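Local coordinates for protein peptide amidase (Stenotrophomonas maltophilia, PDB 1M22) that probably hydrolyses amides, as amidase signature enzymes do, and as a peptide amidase is expected to release ammonia from peptide amides, at residues N88-A92 and P108-V114; V180-T186 and Q221-M227; V200-V206 and G443-V449; G207-R211 and L238-G243. One frame throughout, in Å; residues are numbered along the deposited sequence.

Contact 1: residues N88-A92 and P108-V114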
# COMPACT_ATOMS: atom_id res chain seq x y z
N ASN A 88 0.88 11.05 -1.68
CA ASN A 88 2.29 11.36 -1.50
C ASN A 88 3.01 11.04 -2.82
O ASN A 88 4.22 11.18 -2.94
CB ASN A 88 2.93 10.60 -0.31
CG ASN A 88 2.80 9.10 -0.41
OD1 ASN A 88 2.10 8.57 -1.27
ND2 ASN A 88 3.47 8.40 0.49
N ILE A 89 2.22 10.64 -3.82
CA ILE A 89 2.73 10.29 -5.15
C ILE A 89 2.42 11.43 -6.13
O ILE A 89 1.26 11.78 -6.34
CB ILE A 89 2.07 8.99 -5.67
CG1 ILE A 89 2.33 7.84 -4.70
CG2 ILE A 89 2.60 8.66 -7.07
CD1 ILE A 89 1.56 6.56 -5.00
N ASN A 90 3.46 12.01 -6.73
CA ASN A 90 3.28 13.11 -7.68
C ASN A 90 2.43 12.72 -8.88
O ASN A 90 2.66 11.68 -9.51
CB ASN A 90 4.64 13.61 -8.20
CG ASN A 90 5.51 14.21 -7.12
OD1 ASN A 90 5.11 14.33 -5.96
ND2 ASN A 90 6.73 14.60 -7.50
N ALA A 91 1.45 13.56 -9.22
CA ALA A 91 0.58 13.29 -10.36
C ALA A 91 -0.12 14.56 -10.82
O ALA A 91 -1.03 15.06 -10.16
CB ALA A 91 -0.45 12.23 -10.01
N ALA A 92 0.31 15.09 -11.96
CA ALA A 92 -0.30 16.30 -12.51
C ALA A 92 -1.70 15.94 -12.99
O ALA A 92 -1.96 14.80 -13.37
CB ALA A 92 0.54 16.82 -13.67
N PRO A 108 3.42 19.11 -8.55
CA PRO A 108 4.54 18.59 -9.34
C PRO A 108 4.15 17.65 -10.48
O PRO A 108 3.04 17.11 -10.51
CB PRO A 108 5.40 17.90 -8.29
CG PRO A 108 4.38 17.40 -7.31
CD PRO A 108 3.44 18.58 -7.18
N ASP A 109 5.08 17.44 -11.41
CA ASP A 109 4.86 16.56 -12.55
C ASP A 109 4.79 15.10 -12.11
O ASP A 109 5.25 14.75 -11.02
CB ASP A 109 5.98 16.73 -13.57
CG ASP A 109 6.13 18.17 -14.04
OD1 ASP A 109 5.12 18.75 -14.49
OD2 ASP A 109 7.26 18.71 -13.96
N ASP A 110 4.23 14.26 -12.98
CA ASP A 110 4.05 12.83 -12.72
C ASP A 110 5.27 12.06 -12.22
O ASP A 110 6.37 12.19 -12.75
CB ASP A 110 3.58 12.12 -13.99
CG ASP A 110 2.16 12.47 -14.38
OD1 ASP A 110 1.53 13.28 -13.68
OD2 ASP A 110 1.68 11.93 -15.39
N ALA A 111 5.04 11.23 -11.20
CA ALA A 111 6.08 10.36 -10.66
C ALA A 111 6.32 9.29 -11.73
O ALA A 111 5.46 9.05 -12.58
CB ALA A 111 5.59 9.70 -9.38
N TYR A 112 7.48 8.64 -11.69
CA TYR A 112 7.79 7.62 -12.68
C TYR A 112 6.70 6.56 -12.80
O TYR A 112 6.26 6.24 -13.91
CB TYR A 112 9.12 6.94 -12.34
CG TYR A 112 9.57 5.96 -13.41
CD1 TYR A 112 10.11 6.42 -14.61
CD2 TYR A 112 9.41 4.58 -13.24
CE1 TYR A 112 10.48 5.53 -15.61
CE2 TYR A 112 9.77 3.69 -14.24
CZ TYR A 112 10.30 4.17 -15.42
OH TYR A 112 10.65 3.30 -16.43
N LEU A 113 6.24 6.00 -11.68
CA LEU A 113 5.22 4.96 -11.76
C LEU A 113 3.91 5.48 -12.32
O LEU A 113 3.14 4.71 -12.91
CB LEU A 113 5.01 4.31 -10.39
CG LEU A 113 4.34 5.08 -9.26
CD1 LEU A 113 2.82 4.99 -9.40
CD2 LEU A 113 4.76 4.47 -7.93
N VAL A 114 3.64 6.77 -12.17
CA VAL A 114 2.41 7.35 -12.70
C VAL A 114 2.55 7.46 -14.22
O VAL A 114 1.59 7.23 -14.96
CB VAL A 114 2.12 8.72 -12.08
CG1 VAL A 114 0.93 9.38 -12.77
CG2 VAL A 114 1.83 8.55 -10.59
O HOH W 1 7.60 13.74 -10.10
O HOH W 2 1.19 16.55 -8.42
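N90 packs against P108 and D109 where the loop that follows strand 82-86 of the amidase fold meets the start of helix 112-119. Its chi1 of -64° keeps CG beside its own backbone N, and from there each atom has a partner. CB abuts the carbonyl O of D109 at 3.1 Å. P108 CG sits over the face of the amide, 3.4 Å from N90 CG, with P108 CB beside ND2 and the two side chains crossing at about a right angle. OD1 takes a hydrogen bond from the hydroxyl of Y337, while ND2 donates to a water that itself donates a hydrogen bond to D109 O. An asparagine suits this spot because its amide can both accept and donate at its edge while its face meets a proline.

The backbone of N90 works too: its O accepts A111 N, the N-cap residue of the helix, over 3.0 Å and from above the carbonyl plane. Behind it, I89 CG2 reaches V114 CG2 at 3.6 Å, two branched apolar residues closing the buried side. At the other end, D110 divides its carboxylate between R118, which forms a salt bridge with OD2, and the backbone of A92, whose N donates to D110 OD1 at 2.8 Å.

Contact 2: residues V180-T186 and Q221-M227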
# COMPACT_ATOMS: atom_id res chain seq x y z
N VAL A 180 -8.69 -0.08 -8.92
CA VAL A 180 -7.52 -0.40 -8.11
C VAL A 180 -6.92 0.90 -7.59
O VAL A 180 -7.34 2.00 -7.97
CB VAL A 180 -6.45 -1.14 -8.94
CG1 VAL A 180 -6.98 -2.50 -9.38
CG2 VAL A 180 -6.07 -0.31 -10.16
N ALA A 181 -5.92 0.79 -6.72
CA ALA A 181 -5.26 1.96 -6.17
C ALA A 181 -3.79 1.68 -5.87
O ALA A 181 -3.37 0.52 -5.83
CB ALA A 181 -5.96 2.42 -4.89
N ILE A 182 -3.03 2.75 -5.68
CA ILE A 182 -1.62 2.63 -5.35
C ILE A 182 -1.40 3.21 -3.96
O ILE A 182 -1.92 4.29 -3.63
CB ILE A 182 -0.72 3.44 -6.32
CG1 ILE A 182 -0.99 3.04 -7.77
CG2 ILE A 182 0.75 3.19 -5.98
CD1 ILE A 182 -0.70 1.60 -8.09
N GLY A 183 -0.66 2.48 -3.13
CA GLY A 183 -0.34 2.96 -1.80
C GLY A 183 1.17 2.94 -1.67
O GLY A 183 1.88 2.65 -2.64
N THR A 184 1.69 3.27 -0.49
CA THR A 184 3.12 3.21 -0.25
C THR A 184 3.33 2.66 1.15
O THR A 184 2.47 2.80 2.02
CB THR A 184 3.86 4.59 -0.34
OG1 THR A 184 3.54 5.40 0.80
CG2 THR A 184 3.49 5.32 -1.62
N GLU A 185 4.47 2.00 1.36
CA GLU A 185 4.78 1.44 2.66
C GLU A 185 6.21 1.71 3.06
O GLU A 185 7.14 1.64 2.25
CB GLU A 185 4.54 -0.08 2.68
CG GLU A 185 4.95 -0.72 4.02
CD GLU A 185 4.26 -2.04 4.34
OE1 GLU A 185 3.12 -2.27 3.87
OE2 GLU A 185 4.84 -2.85 5.10
N THR A 186 6.38 2.04 4.34
CA THR A 186 7.68 2.26 4.94
C THR A 186 7.75 1.14 5.98
O THR A 186 8.73 0.41 6.07
CB THR A 186 7.78 3.65 5.56
OG1 THR A 186 7.66 4.63 4.52
CG2 THR A 186 9.12 3.83 6.26
N GLN A 221 13.61 1.63 3.04
CA GLN A 221 12.39 0.82 3.17
C GLN A 221 11.19 1.20 2.31
O GLN A 221 10.31 0.37 2.10
CB GLN A 221 11.96 0.81 4.64
CG GLN A 221 13.06 0.33 5.58
CD GLN A 221 12.69 0.31 7.06
OE1 GLN A 221 13.56 0.16 7.92
NE2 GLN A 221 11.40 0.46 7.36
N ASP A 222 11.15 2.44 1.83
CA ASP A 222 10.01 2.92 1.05
C ASP A 222 9.74 2.20 -0.26
O ASP A 222 10.65 1.86 -1.00
CB ASP A 222 10.21 4.39 0.66
CG ASP A 222 9.94 5.37 1.78
OD1 ASP A 222 9.83 4.97 2.96
OD2 ASP A 222 9.87 6.58 1.46
N THR A 223 8.46 2.00 -0.54
CA THR A 223 8.06 1.46 -1.83
C THR A 223 6.57 1.61 -2.06
O THR A 223 5.77 1.50 -1.12
CB THR A 223 8.43 -0.02 -2.06
OG1 THR A 223 8.07 -0.38 -3.40
CG2 THR A 223 7.69 -0.93 -1.09
N ALA A 224 6.22 1.88 -3.30
CA ALA A 224 4.82 1.97 -3.68
C ALA A 224 4.40 0.53 -3.94
O ALA A 224 5.24 -0.36 -4.14
CB ALA A 224 4.67 2.81 -4.94
N GLY A 225 3.10 0.30 -3.93
CA GLY A 225 2.60 -1.04 -4.18
C GLY A 225 1.12 -1.00 -4.47
O GLY A 225 0.44 -0.04 -4.11
N PRO A 226 0.59 -2.04 -5.12
CA PRO A 226 -0.83 -2.09 -5.45
C PRO A 226 -1.75 -2.48 -4.30
O PRO A 226 -1.36 -3.20 -3.38
CB PRO A 226 -0.88 -3.12 -6.57
CG PRO A 226 0.17 -4.10 -6.14
CD PRO A 226 1.31 -3.21 -5.67
N MET A 227 -2.97 -1.98 -4.38
CA MET A 227 -4.02 -2.28 -3.41
C MET A 227 -5.22 -2.58 -4.31
O MET A 227 -5.57 -1.79 -5.19
CB MET A 227 -4.22 -1.10 -2.48
CG MET A 227 -2.94 -0.83 -1.68
SD MET A 227 -2.95 0.54 -0.52
CE MET A 227 -3.63 -0.24 0.95
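From A181 opposite M227 to E185 opposite T223, strands 180-185 and 223-227 run antiparallel, their short axes 4.5 Å apart at closest and inclined at 143°, a strongly twisted pair in the middle of the mixed sheet. Three hydrogen-bonded pairs, A181 with M227, G183 with G225 and E185 with T223, each exchange two N-H...O bonds; the one from G183 N to G225 O is nearly straight, at 175°.

On one face I182 CG2 packs on A224 CB at 4.1 Å, and T184 sends its hydroxyl to K86, the active-site lysine, and to N88. On the other face two glycines keep the surface low. G183 has no side chain, and the thioether of M227 folds over it, with SD 3.8 Å from G183 CA. E185 stands up on this same face, its OE1 accepting the backbone N of I190 and V191, right after the nucleophile S189.

Past the strands the segments stay joined by side chains. T186 OG1 donates to D222 OD1 at 2.7 Å, coming from above the carboxylate plane, and the extended Q221 brings NE2 to T186 O at 3.0 Å while also bonding E322. D222 is further gripped by the backbone N of I217 and S218. With donors alone named around it, this buried carboxylate is probably kept ionised, and these bonds tie T186, on the way from strand 180-185 to S189, to the residues just before strand 223-227.

Contact 3: residues V200-V206 and G443-V449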
# COMPACT_ATOMS: atom_id res chain seq x y z
N VAL A 200 -6.68 -6.74 -0.80
CA VAL A 200 -5.33 -7.24 -1.04
C VAL A 200 -4.36 -6.07 -1.09
O VAL A 200 -4.66 -5.02 -1.68
CB VAL A 200 -5.27 -8.00 -2.39
CG1 VAL A 200 -3.82 -8.38 -2.72
CG2 VAL A 200 -6.15 -9.25 -2.34
N GLY A 201 -3.21 -6.25 -0.46
CA GLY A 201 -2.18 -5.23 -0.46
C GLY A 201 -0.85 -5.93 -0.72
O GLY A 201 -0.57 -6.96 -0.11
N LEU A 202 -0.04 -5.38 -1.61
CA LEU A 202 1.25 -5.98 -1.92
C LEU A 202 2.37 -4.95 -1.82
O LEU A 202 2.34 -3.94 -2.53
CB LEU A 202 1.21 -6.59 -3.33
CG LEU A 202 2.34 -7.52 -3.78
CD1 LEU A 202 1.90 -8.22 -5.05
CD2 LEU A 202 3.63 -6.74 -4.03
N LYS A 203 3.32 -5.19 -0.92
CA LYS A 203 4.48 -4.32 -0.75
C LYS A 203 5.64 -5.07 -1.39
O LYS A 203 6.12 -6.07 -0.85
CB LYS A 203 4.82 -4.09 0.73
CG LYS A 203 6.00 -3.14 0.91
CD LYS A 203 6.71 -3.31 2.24
CE LYS A 203 7.61 -4.55 2.26
NZ LYS A 203 8.83 -4.39 1.40
N PRO A 204 6.11 -4.60 -2.54
CA PRO A 204 7.21 -5.33 -3.17
C PRO A 204 8.59 -5.13 -2.56
O PRO A 204 8.77 -4.38 -1.59
CB PRO A 204 7.16 -4.84 -4.62
CG PRO A 204 6.71 -3.43 -4.47
CD PRO A 204 5.64 -3.50 -3.39
N THR A 205 9.55 -5.85 -3.12
CA THR A 205 10.94 -5.75 -2.72
C THR A 205 11.34 -4.31 -3.03
O THR A 205 10.93 -3.75 -4.05
CB THR A 205 11.83 -6.67 -3.59
OG1 THR A 205 11.38 -8.03 -3.46
CG2 THR A 205 13.29 -6.57 -3.18
N VAL A 206 12.13 -3.70 -2.15
CA VAL A 206 12.58 -2.34 -2.39
C VAL A 206 13.48 -2.36 -3.63
O VAL A 206 14.50 -3.04 -3.65
CB VAL A 206 13.35 -1.78 -1.18
CG1 VAL A 206 14.00 -0.45 -1.54
CG2 VAL A 206 12.39 -1.59 -0.01
N GLY A 443 13.28 -4.95 3.45
CA GLY A 443 13.08 -4.49 2.08
C GLY A 443 12.61 -5.65 1.22
O GLY A 443 12.78 -5.65 0.00
N TYR A 444 12.00 -6.64 1.87
CA TYR A 444 11.50 -7.85 1.21
C TYR A 444 10.01 -7.75 0.91
O TYR A 444 9.29 -6.98 1.55
CB TYR A 444 11.76 -9.07 2.09
CG TYR A 444 13.21 -9.48 2.23
CD1 TYR A 444 14.24 -8.76 1.60
CD2 TYR A 444 13.56 -10.60 2.98
CE1 TYR A 444 15.58 -9.16 1.74
CE2 TYR A 444 14.89 -11.00 3.12
CZ TYR A 444 15.88 -10.27 2.50
OH TYR A 444 17.19 -10.68 2.63
N PRO A 445 9.51 -8.55 -0.03
CA PRO A 445 8.09 -8.51 -0.38
C PRO A 445 7.13 -9.13 0.63
O PRO A 445 7.44 -10.13 1.28
CB PRO A 445 8.05 -9.22 -1.73
CG PRO A 445 9.10 -10.29 -1.55
CD PRO A 445 10.24 -9.53 -0.88
N SER A 446 5.96 -8.51 0.74
CA SER A 446 4.90 -8.99 1.62
C SER A 446 3.58 -8.78 0.90
O SER A 446 3.47 -7.88 0.06
CB SER A 446 4.92 -8.26 2.97
OG SER A 446 4.72 -6.87 2.82
N LEU A 447 2.59 -9.60 1.21
CA LEU A 447 1.31 -9.54 0.53
C LEU A 447 0.22 -10.05 1.46
O LEU A 447 0.34 -11.15 2.01
CB LEU A 447 1.39 -10.43 -0.72
CG LEU A 447 0.35 -10.44 -1.84
CD1 LEU A 447 0.85 -11.34 -2.97
CD2 LEU A 447 -0.99 -10.92 -1.33
N THR A 448 -0.83 -9.26 1.66
CA THR A 448 -1.93 -9.69 2.51
C THR A 448 -3.17 -9.99 1.67
O THR A 448 -3.47 -9.28 0.72
CB THR A 448 -2.27 -8.61 3.59
OG1 THR A 448 -3.31 -9.10 4.44
CG2 THR A 448 -2.71 -7.31 2.94
N VAL A 449 -3.86 -11.07 2.04
CA VAL A 449 -5.08 -11.52 1.36
C VAL A 449 -6.18 -11.69 2.41
O VAL A 449 -5.94 -12.24 3.48
CB VAL A 449 -4.87 -12.89 0.66
CG1 VAL A 449 -6.15 -13.30 -0.07
CG2 VAL A 449 -3.70 -12.81 -0.30
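K203 reaches across to Y444 and S446, and no residue here has more of its surface buried by the contact. It closes strand 200-203, which pairs antiparallel with strand 446-449 in the mixed sheet of the amidase fold: K203 and S446 exchange backbone hydrogen bonds, as do G201 and T448, the next hydrogen-bonded pair, with L202 and L447 between them. The K203 chain leaves with CG anti to the backbone N (chi1 -178°), runs past S446, whose OG lies 3.5 Å from K203 CB, and then bends twice, bringing NZ back to the backbone. There NZ donates to Y444 O at 2.6 Å and to its own neighbour P204 O at 3.0 Å, so the ammonium of a buried lysine is answered by carbonyl oxygens from both segments. S446 is small enough to lie beside that aliphatic stem and against V191 of helix 191-196.

G443 is the next most deeply covered residue. With positive phi it is the C-prime residue of the Schellman motif that ends helix 436-442, a conformation glycine adopts easily, and it turns the chain into the strand. V206 CG2 rests on its CA at 3.6 Å.

On the opposite face of the pair the leucines cross obliquely and touch, L202 CD1 meeting L447 CD1 at 3.9 Å. Beyond K203 the two segments are still joined: V206 N donates to G443 O at 3.0 Å, from above the carbonyl plane.

Contact 4: residues G207-R211 and L238-G243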
# COMPACT_ATOMS: atom_id res chain seq x y z
N GLY A 207 13.08 -1.62 -4.65
CA GLY A 207 13.85 -1.60 -5.88
C GLY A 207 13.07 -2.12 -7.07
O GLY A 207 13.47 -1.90 -8.21
N LEU A 208 11.96 -2.82 -6.83
CA LEU A 208 11.17 -3.34 -7.94
C LEU A 208 10.40 -2.22 -8.63
O LEU A 208 10.28 -2.20 -9.85
CB LEU A 208 10.17 -4.40 -7.45
CG LEU A 208 9.31 -5.02 -8.56
CD1 LEU A 208 10.19 -5.81 -9.53
CD2 LEU A 208 8.25 -5.94 -7.95
N VAL A 209 9.90 -1.28 -7.82
CA VAL A 209 9.12 -0.15 -8.31
C VAL A 209 9.81 1.16 -7.91
O VAL A 209 10.15 1.36 -6.74
CB VAL A 209 7.69 -0.16 -7.72
CG1 VAL A 209 6.89 1.02 -8.26
CG2 VAL A 209 7.00 -1.48 -8.05
N SER A 210 10.00 2.05 -8.88
CA SER A 210 10.67 3.31 -8.60
C SER A 210 9.98 4.17 -7.54
O SER A 210 8.75 4.28 -7.52
CB SER A 210 10.79 4.13 -9.88
OG SER A 210 11.43 5.37 -9.62
N ARG A 211 10.78 4.79 -6.68
CA ARG A 211 10.26 5.68 -5.66
C ARG A 211 10.39 7.13 -6.13
O ARG A 211 10.08 8.06 -5.38
CB ARG A 211 11.02 5.53 -4.33
CG ARG A 211 10.67 4.30 -3.50
CD ARG A 211 11.39 3.05 -3.97
NE ARG A 211 12.84 3.23 -3.98
CZ ARG A 211 13.61 3.25 -2.89
NH1 ARG A 211 13.08 3.08 -1.68
NH2 ARG A 211 14.91 3.49 -3.00
N LEU A 238 0.99 -4.43 -10.58
CA LEU A 238 2.43 -4.60 -10.38
C LEU A 238 3.14 -4.72 -11.73
O LEU A 238 4.22 -4.17 -11.93
CB LEU A 238 2.73 -5.84 -9.52
CG LEU A 238 4.18 -5.96 -9.04
CD1 LEU A 238 4.49 -4.82 -8.07
CD2 LEU A 238 4.39 -7.30 -8.36
N THR A 239 2.51 -5.43 -12.66
CA THR A 239 3.09 -5.62 -13.98
C THR A 239 3.32 -4.27 -14.67
O THR A 239 4.32 -4.09 -15.38
CB THR A 239 2.16 -6.48 -14.86
OG1 THR A 239 2.03 -7.79 -14.28
CG2 THR A 239 2.71 -6.62 -16.28
N ALA A 240 2.41 -3.33 -14.46
CA ALA A 240 2.53 -2.02 -15.08
C ALA A 240 3.51 -1.06 -14.40
O ALA A 240 4.17 -0.27 -15.08
CB ALA A 240 1.15 -1.37 -15.17
N ILE A 241 3.61 -1.12 -13.07
CA ILE A 241 4.49 -0.19 -12.37
C ILE A 241 5.93 -0.64 -12.14
O ILE A 241 6.80 0.19 -11.88
CB ILE A 241 3.88 0.25 -11.01
CG1 ILE A 241 3.76 -0.94 -10.05
CG2 ILE A 241 2.52 0.90 -11.24
CD1 ILE A 241 3.23 -0.56 -8.67
N ALA A 242 6.19 -1.94 -12.21
CA ALA A 242 7.55 -2.43 -12.00
C ALA A 242 8.45 -2.00 -13.15
O ALA A 242 8.04 -2.01 -14.31
CB ALA A 242 7.56 -3.95 -11.88
N GLY A 243 9.68 -1.62 -12.83
CA GLY A 243 10.61 -1.21 -13.87
C GLY A 243 11.79 -0.40 -13.37
O GLY A 243 11.70 0.27 -12.34
O HOH W 3 9.24 1.46 -11.54
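L208 and L238 both turn CG to the side opposite their backbone N, with chi1 at -179° and -169°, and this brings their methyls into contact where the C-terminal end of helix 231-241 is laid on the loop that leaves strand 200-203 in the amidase fold. L208 CD2 lies 3.9 Å from L238 CD1, the two side chains crossing at about a right angle. I241 takes a different rotamer: its chi1 of 64° holds CG1 between backbone N and carbonyl carbon, which places that atom 3.8 Å from V209 CG2. Leucine, valine and isoleucine suit the site because their branched side chains offer several methyls to touch. V209 spreads its two methyls, CG2 touching I241 CG1 and, more loosely, L238 CD1, and CG1 close to I241 O. The methyl of A242 is small enough to lie against L208, with CB 3.9 Å from L208 CG. L113 and L117 of helix 112-119 pack on V209 and I241 respectively.

Where the helix stops, its last turn closes with A242 N bonded to L238 O, and the next N-H turns outward: G243 N donates to L208 O at 3.1 Å. R257 gives that oxygen a second donor. G243 has positive phi and an extended chain, a shape open to glycine, and this brings its carbonyl back toward the loop. S210 OG is hydrogen-bonded to D245, and its backbone joins a bridge: one water accepts a hydrogen bond from S210 N and donates to both I241 O and G243 O, each 2.8 Å away.

Contacts 2 and 3 share the central mixed sheet: their centres are about 8 Å apart, and strands 180-185, 223-228, 200-203 and 446-454 lie side by side in that order. Contact 1 flanks contact 2, centres about 13 Å apart, joined by I89 on I182. Contact 4 lies over one face of the sheet, where L113 of contact 1 and P204 of contact 3 pack on V209 of its loop, while R211 of that loop bonds D222 O of contact 2. Along the chain contact 1 closes first; contacts 2, 3 and 4 then interlace, contact 4 nested within the long loop closed by contact 3. K86, on strand 82-86, neighbours strand 180-185, S189 follows that strand, and contact 3 extends the sheet to a strand some 240 residues on.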